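Local atomic coordinates of guanine nucleotide exchange protein (Legionella pneumophila, PDB entry 1XSZ), a protein that probably acts as a guanine nucleotide exchange factor for ADP-ribosylation factor, with a Sec7 domain and a C-terminal domain that caps the active site. Residues A[39-44]-A[71-76]; A[46-51]-A[62-67]; A[56-61]-A[197-202]. All coordinates share one frame; numbering follows the deposited sequence. Where two conformers were deposited one is given.

Contact 1 (A[39-44]-A[71-76]); sequences SPNEEI and NQQVLK
Asn41 lays its amide against the side chain of Gln73, and this overlap forms the polar end of a crossing between helix 40-50 and helix 69-80 of the Sec7 domain. The two amide planes are turned 59° apart, and ND2 of Asn41 reaches OE1 of Gln73 at 3.0 Å. The N-H points well off that line, at an angle of 125°, so the hydrogen bond is weak. Gln73 contributes its aliphatic part as well: its CB sits 3.4 Å from ND2 of Asn41. The amide oxygen meets carbon instead, OD1 of Asn41 lying 3.7 Å from CG2 of Val74.

One turn further along helix 40-50 the contact becomes wholly apolar. CG2 of Ile44, which its first torsion sets anti to the backbone N, meets CG1 of Val74 at 3.8 Å. The axes of the two short segments come within 8.1 Å at a crossing angle of -59°. Tyr63 of helix 57-64 also touches Ile44. A bond so bent adds little direction, which implies that the contact rests on van der Waals fit: carbons of Gln73 and Val74 round the Asn41 amide, and Ile44 against Val74.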
loop_
_atom_site.group_PDB
_atom_site.type_symbol
_atom_site.label_atom_id
_atom_site.label_comp_id
_atom_site.label_asym_id
_atom_site.label_seq_id
_atom_site.Cartn_x
_atom_site.Cartn_y
_atom_site.Cartn_z
ATOM N N SER A 39 -22.017 2.238 16.410
ATOM C CA SER A 39 -21.518 2.517 15.066
ATOM C C SER A 39 -20.210 1.736 14.954
ATOM O O SER A 39 -19.236 2.041 15.643
ATOM C CB SER A 39 -21.266 4.015 14.890
ATOM O OG SER A 39 -20.372 4.503 15.877
ATOM N N PRO A 40 -20.169 0.721 14.077
ATOM C CA PRO A 40 -18.981 -0.115 13.884
ATOM C C PRO A 40 -17.695 0.528 13.373
ATOM O O PRO A 40 -16.627 0.313 13.947
ATOM C CB PRO A 40 -19.485 -1.210 12.948
ATOM C CG PRO A 40 -20.477 -0.477 12.106
ATOM C CD PRO A 40 -21.237 0.328 13.138
ATOM N N ASN A 41 -17.784 1.313 12.307
ATOM C CA ASN A 41 -16.584 1.921 11.738
ATOM C C ASN A 41 -15.805 2.809 12.700
ATOM O O ASN A 41 -14.576 2.750 12.743
ATOM C CB ASN A 41 -16.933 2.693 10.465
ATOM C CG ASN A 41 -17.538 1.799 9.399
ATOM O OD1 ASN A 41 -17.210 0.614 9.309
ATOM N ND2 ASN A 41 -18.415 2.365 8.578
ATOM N N GLU A 42 -16.504 3.627 13.476
ATOM C CA GLU A 42 -15.823 4.492 14.428
ATOM C C GLU A 42 -15.244 3.661 15.571
ATOM O O GLU A 42 -14.195 3.993 16.127
ATOM C CB GLU A 42 -16.788 5.550 14.979
ATOM C CG GLU A 42 -17.313 6.512 13.915
ATOM C CD GLU A 42 -18.656 6.094 13.336
ATOM O OE1 GLU A 42 -18.838 4.900 13.014
ATOM O OE2 GLU A 42 -19.534 6.971 13.193
ATOM N N GLU A 43 -15.923 2.568 15.906
ATOM C CA GLU A 43 -15.473 1.701 16.985
ATOM C C GLU A 43 -14.210 0.930 16.590
ATOM O O GLU A 43 -13.311 0.747 17.403
ATOM C CB GLU A 43 -16.586 0.728 17.381
ATOM C CG GLU A 43 -16.394 0.132 18.765
ATOM C CD GLU A 43 -16.473 1.177 19.873
ATOM O OE1 GLU A 43 -15.855 0.963 20.934
ATOM O OE2 GLU A 43 -17.158 2.205 19.687
ATOM N N ILE A 44 -14.150 0.466 15.345
ATOM C CA ILE A 44 -12.967 -0.251 14.885
ATOM C C ILE A 44 -11.776 0.713 14.921
ATOM O O ILE A 44 -10.705 0.374 15.421
ATOM C CB ILE A 44 -13.160 -0.780 13.448
ATOM C CG1 ILE A 44 -14.251 -1.855 13.433
ATOM C CG2 ILE A 44 -11.841 -1.329 12.909
ATOM C CD1 ILE A 44 -14.675 -2.273 12.038
ATOM N N ASN A 71 -13.295 -0.445 4.882
ATOM C CA ASN A 71 -11.959 -0.022 5.269
ATOM C C ASN A 71 -11.765 1.478 5.118
ATOM O O ASN A 71 -11.170 2.121 5.983
ATOM C CB ASN A 71 -10.916 -0.751 4.423
ATOM C CG ASN A 71 -11.052 -2.253 4.506
ATOM O OD1 ASN A 71 -12.077 -2.817 4.112
ATOM N ND2 ASN A 71 -10.025 -2.914 5.024
ATOM N N GLN A 72 -12.254 2.035 4.014
ATOM C CA GLN A 72 -12.101 3.462 3.787
ATOM C C GLN A 72 -12.885 4.279 4.808
ATOM O O GLN A 72 -12.437 5.345 5.228
ATOM C CB GLN A 72 -12.495 3.817 2.347
ATOM C CG GLN A 72 -11.610 3.107 1.322
ATOM C CD GLN A 72 -11.450 3.875 0.028
ATOM O OE1 GLN A 72 -11.048 5.040 0.030
ATOM N NE2 GLN A 72 -11.751 3.223 -1.090
ATOM N N GLN A 73 -14.041 3.774 5.230
ATOM C CA GLN A 73 -14.824 4.481 6.234
ATOM C C GLN A 73 -14.091 4.431 7.570
ATOM O O GLN A 73 -14.067 5.411 8.315
ATOM C CB GLN A 73 -16.211 3.852 6.387
ATOM C CG GLN A 73 -17.130 4.084 5.200
ATOM C CD GLN A 73 -18.508 3.489 5.410
ATOM O OE1 GLN A 73 -18.657 2.275 5.555
ATOM N NE2 GLN A 73 -19.525 4.342 5.429
ATOM N N VAL A 74 -13.488 3.285 7.878
ATOM C CA VAL A 74 -12.758 3.157 9.128
ATOM C C VAL A 74 -11.546 4.087 9.130
ATOM O O VAL A 74 -11.232 4.704 10.148
ATOM C CB VAL A 74 -12.308 1.693 9.374
ATOM C CG1 VAL A 74 -11.413 1.621 10.602
ATOM C CG2 VAL A 74 -13.540 0.806 9.579
ATOM N N LEU A 75 -10.863 4.188 7.993
ATOM C CA LEU A 75 -9.707 5.070 7.907
ATOM C C LEU A 75 -10.123 6.523 8.135
ATOM O O LEU A 75 -9.431 7.271 8.824
ATOM C CB LEU A 75 -9.019 4.934 6.542
ATOM C CG LEU A 75 -7.875 5.930 6.291
ATOM C CD1 LEU A 75 -6.822 5.800 7.379
ATOM C CD2 LEU A 75 -7.260 5.688 4.921
ATOM N N LYS A 76 -11.248 6.926 7.553
ATOM C CA LYS A 76 -11.705 8.298 7.725
ATOM C C LYS A 76 -11.932 8.580 9.208
ATOM O O LYS A 76 -11.553 9.637 9.710
ATOM C CB LYS A 76 -12.994 8.539 6.934
ATOM C CG LYS A 76 -13.333 10.014 6.776
ATOM C CD LYS A 76 -14.536 10.230 5.872
ATOM C CE LYS A 76 -14.775 11.713 5.638
ATOM N NZ LYS A 76 -14.886 12.459 6.921
#

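Contact 2 (A[46-51]-A[62-67]); sequences EFFHQQ and DYLSSP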
loop_
_atom_site.group_PDB
_atom_site.type_symbol
_atom_site.label_atom_id
_atom_site.label_comp_id
_atom_site.label_asym_id
_atom_site.label_seq_id
_atom_site.Cartn_x
_atom_site.Cartn_y
_atom_site.Cartn_z
ATOM N N GLU A 46 -11.386 3.404 16.727
ATOM C CA GLU A 46 -11.027 3.715 18.105
ATOM C C GLU A 46 -10.251 2.569 18.747
ATOM O O GLU A 46 -9.338 2.803 19.534
ATOM C CB GLU A 46 -12.286 4.021 18.923
ATOM C CG GLU A 46 -12.021 4.453 20.363
ATOM C CD GLU A 46 -11.209 5.732 20.457
ATOM O OE1 GLU A 46 -11.548 6.710 19.756
ATOM O OE2 GLU A 46 -10.239 5.768 21.245
ATOM N N PHE A 47 -10.608 1.333 18.403
ATOM C CA PHE A 47 -9.920 0.172 18.957
ATOM C C PHE A 47 -8.465 0.156 18.483
ATOM O O PHE A 47 -7.560 -0.154 19.251
ATOM C CB PHE A 47 -10.618 -1.125 18.528
ATOM C CG PHE A 47 -10.240 -2.319 19.365
ATOM C CD1 PHE A 47 -10.775 -2.487 20.642
ATOM C CD2 PHE A 47 -9.333 -3.261 18.893
ATOM C CE1 PHE A 47 -10.410 -3.577 21.433
ATOM C CE2 PHE A 47 -8.961 -4.355 19.680
ATOM C CZ PHE A 47 -9.502 -4.511 20.951
ATOM N N PHE A 48 -8.247 0.490 17.215
ATOM C CA PHE A 48 -6.894 0.529 16.659
ATOM C C PHE A 48 -6.040 1.529 17.444
ATOM O O PHE A 48 -4.880 1.259 17.755
ATOM C CB PHE A 48 -6.933 0.950 15.187
ATOM C CG PHE A 48 -7.448 -0.108 14.245
ATOM C CD1 PHE A 48 -7.840 0.244 12.959
ATOM C CD2 PHE A 48 -7.503 -1.451 14.617
ATOM C CE1 PHE A 48 -8.278 -0.716 12.052
ATOM C CE2 PHE A 48 -7.940 -2.422 13.714
ATOM C CZ PHE A 48 -8.327 -2.053 12.431
ATOM N N HIS A 49 -6.610 2.692 17.744
ATOM C CA HIS A 49 -5.890 3.709 18.505
ATOM C C HIS A 49 -5.659 3.258 19.946
ATOM O O HIS A 49 -4.539 3.315 20.456
ATOM C CB HIS A 49 -6.673 5.027 18.510
ATOM C CG HIS A 49 -6.470 5.861 17.284
ATOM N ND1 HIS A 49 -7.517 6.369 16.547
ATOM C CD2 HIS A 49 -5.339 6.312 16.692
ATOM C CE1 HIS A 49 -7.040 7.101 15.555
ATOM N NE2 HIS A 49 -5.721 7.083 15.621
ATOM N N GLN A 50 -6.726 2.809 20.597
ATOM C CA GLN A 50 -6.654 2.370 21.987
ATOM C C GLN A 50 -5.719 1.200 22.251
ATOM O O GLN A 50 -5.000 1.187 23.249
ATOM C CB GLN A 50 -8.048 1.991 22.493
ATOM C CG GLN A 50 -8.960 3.159 22.817
ATOM C CD GLN A 50 -8.461 3.972 23.994
ATOM O OE1 GLN A 50 -7.925 3.423 24.957
ATOM N NE2 GLN A 50 -8.646 5.285 23.930
ATOM N N GLN A 51 -5.726 0.218 21.357
ATOM C CA GLN A 51 -4.914 -0.979 21.545
ATOM C C GLN A 51 -3.682 -1.058 20.654
ATOM O O GLN A 51 -3.181 -2.146 20.376
ATOM C CB GLN A 51 -5.789 -2.216 21.318
ATOM C CG GLN A 51 -7.075 -2.222 22.141
ATOM C CD GLN A 51 -6.823 -2.410 23.625
ATOM O OE1 GLN A 51 -7.711 -2.183 24.451
ATOM N NE2 GLN A 51 -5.618 -2.836 23.971
ATOM N N ASP A 62 -2.475 -2.300 7.112
ATOM C CA ASP A 62 -2.968 -2.903 5.887
ATOM C C ASP A 62 -4.479 -2.768 5.770
ATOM O O ASP A 62 -5.010 -2.471 4.697
ATOM C CB ASP A 62 -2.581 -4.375 5.824
ATOM C CG ASP A 62 -2.579 -4.889 4.418
ATOM O OD1 ASP A 62 -1.679 -4.474 3.663
ATOM O OD2 ASP A 62 -3.479 -5.677 4.067
ATOM N N TYR A 63 -5.177 -2.987 6.877
ATOM C CA TYR A 63 -6.625 -2.861 6.884
ATOM C C TYR A 63 -7.027 -1.417 6.565
ATOM O O TYR A 63 -7.860 -1.161 5.695
ATOM C CB TYR A 63 -7.185 -3.240 8.257
ATOM C CG TYR A 63 -8.691 -3.141 8.330
ATOM C CD1 TYR A 63 -9.498 -4.234 8.010
ATOM C CD2 TYR A 63 -9.310 -1.938 8.664
ATOM C CE1 TYR A 63 -10.888 -4.128 8.021
ATOM C CE2 TYR A 63 -10.693 -1.820 8.673
ATOM C CZ TYR A 63 -11.474 -2.917 8.352
ATOM O OH TYR A 63 -12.843 -2.796 8.361
ATOM N N LEU A 64 -6.422 -0.472 7.275
ATOM C CA LEU A 64 -6.738 0.938 7.085
ATOM C C LEU A 64 -6.485 1.462 5.680
ATOM O O LEU A 64 -7.204 2.341 5.208
ATOM C CB LEU A 64 -5.955 1.791 8.086
ATOM C CG LEU A 64 -6.401 1.675 9.547
ATOM C CD1 LEU A 64 -5.405 2.378 10.450
ATOM C CD2 LEU A 64 -7.796 2.288 9.709
ATOM N N SER A 65 -5.471 0.925 5.007
ATOM C CA SER A 65 -5.116 1.395 3.673
ATOM C C SER A 65 -5.724 0.617 2.512
ATOM O O SER A 65 -5.392 0.883 1.356
ATOM C CB SER A 65 -3.591 1.413 3.521
ATOM O OG SER A 65 -3.058 0.098 3.609
ATOM N N SER A 66 -6.613 -0.323 2.812
ATOM C CA SER A 66 -7.251 -1.132 1.778
ATOM C C SER A 66 -8.325 -0.349 1.030
ATOM O O SER A 66 -8.886 0.610 1.556
ATOM C CB SER A 66 -7.826 -2.405 2.394
ATOM O OG SER A 66 -6.770 -3.266 2.787
ATOM N N PRO A 67 -8.640 -0.765 -0.209
ATOM C CA PRO A 67 -9.644 -0.084 -1.031
ATOM C C PRO A 67 -11.122 -0.325 -0.734
ATOM O O PRO A 67 -11.967 0.468 -1.157
ATOM C CB PRO A 67 -9.275 -0.528 -2.441
ATOM C CG PRO A 67 -8.871 -1.952 -2.211
ATOM C CD PRO A 67 -7.994 -1.852 -0.970
#
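The ring of Phe48 presents its edge to the segment 62-67, and two side chains meet that edge close to the ring plane. CD2 of Leu64 touches the CD1-CE1 side of the ring, 3.8 Å from CD1, while CD2 of Tyr63 lies in the plane beyond CE1, at 3.7 Å. The pair of rings fits no standard category: centroids stand 5.8 Å apart with the planes at 73°, and from the tyrosine's side the phenylalanine arrives obliquely. Within the segment 46-51, the neighbouring ring of Phe47 carries CG of Gln51 over one face, 3.5 Å above the plane and displaced toward the rim.

Differing first torsions bring Tyr63 and Leu64 to the same edge, CE1 of Phe48 being touched by each. Tyr63 has CG anti to the backbone N (chi1 -180°), whereas Leu64 has CG anti to the carbonyl carbon (chi1 -71°). Leu64 and Phe48 run past one another in opposite directions, so the isobutyl end lies alongside the ring. The CA atoms of Phe48 and Leu64 remain 9.6 Å apart, and the gap is bridged by side chains alone. All three touching residues are buried, and the hydroxyl of Tyr63 is satisfied by Glu70. In the turn that follows, OG of Ser66 donates back to O of Asp62 at 2.7 Å.

This is all-helical Sec7 packing. Helix 69-80 lines the contact through Val74, which touches Tyr63 and Leu64, and through Phe78, which touches Phe48; helix 106-123 adjoins it near Ser65, which Leu112 meets.

Contact 3 (A[56-61]-A[197-202]); sequences DLEAVG and NFVKTS
Glu58 and Val199 carry most of this surface contact, in which the N-terminal turn of a Sec7-domain helix meets the irregular chain between helix 179-191 and strand 204-208, a strand of the capping domain's antiparallel sheet. The glutamate chain is extended beyond CG and crosses the valine obliquely. CG1 of Val199 packs along it, 3.8 Å from CG of Glu58, and the carboxylate ends beside the valine, with OE2 of Glu58 3.6 Å from CA of Val199. Setting CG1 of Val199 anti to the carbonyl carbon (chi1 -62°) turns that methyl onto the glutamate.

The acidic end has two kinds of partner. OE1 of Glu58 forms a salt bridge with Lys325, whose ammonium group also bonds to the backbone O of Thr201; one lysine of the capping domain thereby ties together both sides of the contact. Lys200 covers little of Glu58, and its charged NZ stays 6.5 Å from OE2 of Glu58, so at most it would exert a long-range attraction.

Behind Glu58 the helix start is secured by Asp56 at the N-cap. OD2 of Asp56 accepts from N of Ala59 at 3.1 Å, from above the carboxylate plane, and more weakly from N of Glu58. A water molecule also bridges the segments, donating to OE2 of Glu58 at a short 2.5 Å and accepting from N of Lys200 at 2.7 Å.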
loop_
_atom_site.group_PDB
_atom_site.type_symbol
_atom_site.label_atom_id
_atom_site.label_comp_id
_atom_site.label_asym_id
_atom_site.label_seq_id
_atom_site.Cartn_x
_atom_site.Cartn_y
_atom_site.Cartn_z
ATOM N N ASP A 56 -1.176 -6.153 15.953
ATOM C CA ASP A 56 -0.222 -6.319 14.864
ATOM C C ASP A 56 -0.437 -5.055 14.030
ATOM O O ASP A 56 -1.420 -4.948 13.290
ATOM C CB ASP A 56 -0.586 -7.574 14.062
ATOM C CG ASP A 56 0.213 -7.720 12.779
ATOM O OD1 ASP A 56 0.108 -8.794 12.149
ATOM O OD2 ASP A 56 0.934 -6.779 12.390
ATOM N N LEU A 57 0.480 -4.102 14.157
ATOM C CA LEU A 57 0.333 -2.843 13.446
ATOM C C LEU A 57 0.512 -2.944 11.941
ATOM O O LEU A 57 0.048 -2.076 11.207
ATOM C CB LEU A 57 1.270 -1.790 14.040
ATOM C CG LEU A 57 0.925 -1.432 15.492
ATOM C CD1 LEU A 57 1.860 -0.339 15.990
ATOM C CD2 LEU A 57 -0.533 -0.982 15.586
ATOM N N GLU A 58 1.189 -3.984 11.469
ATOM C CA GLU A 58 1.331 -4.142 10.029
ATOM C C GLU A 58 -0.068 -4.449 9.505
ATOM O O GLU A 58 -0.495 -3.905 8.487
ATOM C CB GLU A 58 2.301 -5.281 9.688
ATOM C CG GLU A 58 3.690 -5.085 10.278
ATOM C CD GLU A 58 4.763 -5.864 9.541
ATOM O OE1 GLU A 58 4.441 -6.918 8.955
ATOM O OE2 GLU A 58 5.930 -5.426 9.560
ATOM N N ALA A 59 -0.788 -5.308 10.225
ATOM C CA ALA A 59 -2.147 -5.685 9.852
ATOM C C ALA A 59 -3.110 -4.507 9.994
ATOM O O ALA A 59 -4.023 -4.355 9.191
ATOM C CB ALA A 59 -2.624 -6.859 10.707
ATOM N N VAL A 60 -2.906 -3.683 11.017
ATOM C CA VAL A 60 -3.757 -2.513 11.214
ATOM C C VAL A 60 -3.558 -1.560 10.034
ATOM O O VAL A 60 -4.520 -1.059 9.443
ATOM C CB VAL A 60 -3.398 -1.783 12.526
ATOM C CG1 VAL A 60 -4.092 -0.430 12.583
ATOM C CG2 VAL A 60 -3.830 -2.626 13.713
ATOM N N GLY A 61 -2.296 -1.319 9.693
ATOM C CA GLY A 61 -1.984 -0.439 8.584
ATOM C C GLY A 61 -2.524 -0.981 7.275
ATOM O O GLY A 61 -2.993 -0.226 6.423
ATOM N N ASN A 197 8.481 4.302 8.967
ATOM C CA ASN A 197 8.681 2.905 9.331
ATOM C C ASN A 197 7.778 2.042 8.456
ATOM O O ASN A 197 6.571 1.975 8.672
ATOM C CB ASN A 197 8.337 2.710 10.812
ATOM C CG ASN A 197 9.144 3.624 11.725
ATOM O OD1 ASN A 197 8.590 4.301 12.596
ATOM N ND2 ASN A 197 10.454 3.644 11.533
ATOM N N PHE A 198 8.368 1.392 7.459
ATOM C CA PHE A 198 7.609 0.540 6.550
ATOM C C PHE A 198 7.619 -0.919 6.968
ATOM O O PHE A 198 8.538 -1.375 7.651
ATOM C CB PHE A 198 8.180 0.625 5.129
ATOM C CG PHE A 198 8.004 1.964 4.481
ATOM C CD1 PHE A 198 8.995 2.939 4.575
ATOM C CD2 PHE A 198 6.831 2.265 3.798
ATOM C CE1 PHE A 198 8.815 4.191 3.997
ATOM C CE2 PHE A 198 6.641 3.515 3.217
ATOM C CZ PHE A 198 7.636 4.481 3.318
ATOM N N VAL A 199 6.588 -1.647 6.554
ATOM C CA VAL A 199 6.510 -3.077 6.834
ATOM C C VAL A 199 7.653 -3.719 6.042
ATOM O O VAL A 199 8.045 -3.206 4.998
ATOM C CB VAL A 199 5.166 -3.680 6.350
ATOM C CG1 VAL A 199 4.009 -3.035 7.089
ATOM C CG2 VAL A 199 5.004 -3.476 4.845
ATOM N N LYS A 200 8.190 -4.832 6.532
ATOM C CA LYS A 200 9.280 -5.496 5.821
ATOM C C LYS A 200 8.746 -6.404 4.717
ATOM O O LYS A 200 9.446 -6.683 3.743
ATOM C CB LYS A 200 10.151 -6.304 6.792
ATOM C CG LYS A 200 9.413 -7.377 7.571
ATOM C CD LYS A 200 10.351 -8.125 8.513
ATOM C CE LYS A 200 10.966 -7.190 9.547
ATOM N NZ LYS A 200 11.901 -7.908 10.461
ATOM N N THR A 201 7.500 -6.848 4.871
ATOM C CA THR A 201 6.861 -7.717 3.885
ATOM C C THR A 201 5.430 -7.264 3.628
ATOM O O THR A 201 4.806 -6.633 4.481
ATOM C CB THR A 201 6.818 -9.186 4.365
ATOM O OG1 THR A 201 6.025 -9.277 5.554
ATOM C CG2 THR A 201 8.223 -9.701 4.656
ATOM N N SER A 202 4.908 -7.601 2.451
ATOM C CA SER A 202 3.545 -7.231 2.076
ATOM C C SER A 202 2.687 -8.472 1.828
ATOM O O SER A 202 3.207 -9.557 1.551
ATOM C CB SER A 202 3.565 -6.365 0.814
ATOM O OG SER A 202 4.260 -5.150 1.042
HETATM O O HOH W 1 8.425 -5.050 9.260
#

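Helices 40-50, 57-64 and 69-80 follow one another in the chain and supply contacts 1 and 2; contact 3 joins helix 57-64 to a distant irregular segment. Contacts 1 and 2 share helix 40-50, have centres 8 Å apart and touch directly: ND2 of Asn71 lies 2.9 Å from O of Tyr63, and NE2 of Gln72 lies 2.8 Å from O of Pro67, both probable hydrogen bonds. Contact 2 reaches contact 3 where CG of Phe48 packs 3.8 Å from CG1 of Val60; those centres are 11 Å apart. Contacts 1 and 3 do not touch, their nearest atoms being about 7 Å apart. Contact 3 alone brings in residues 197-202, which partly fall in the C-terminal capping region.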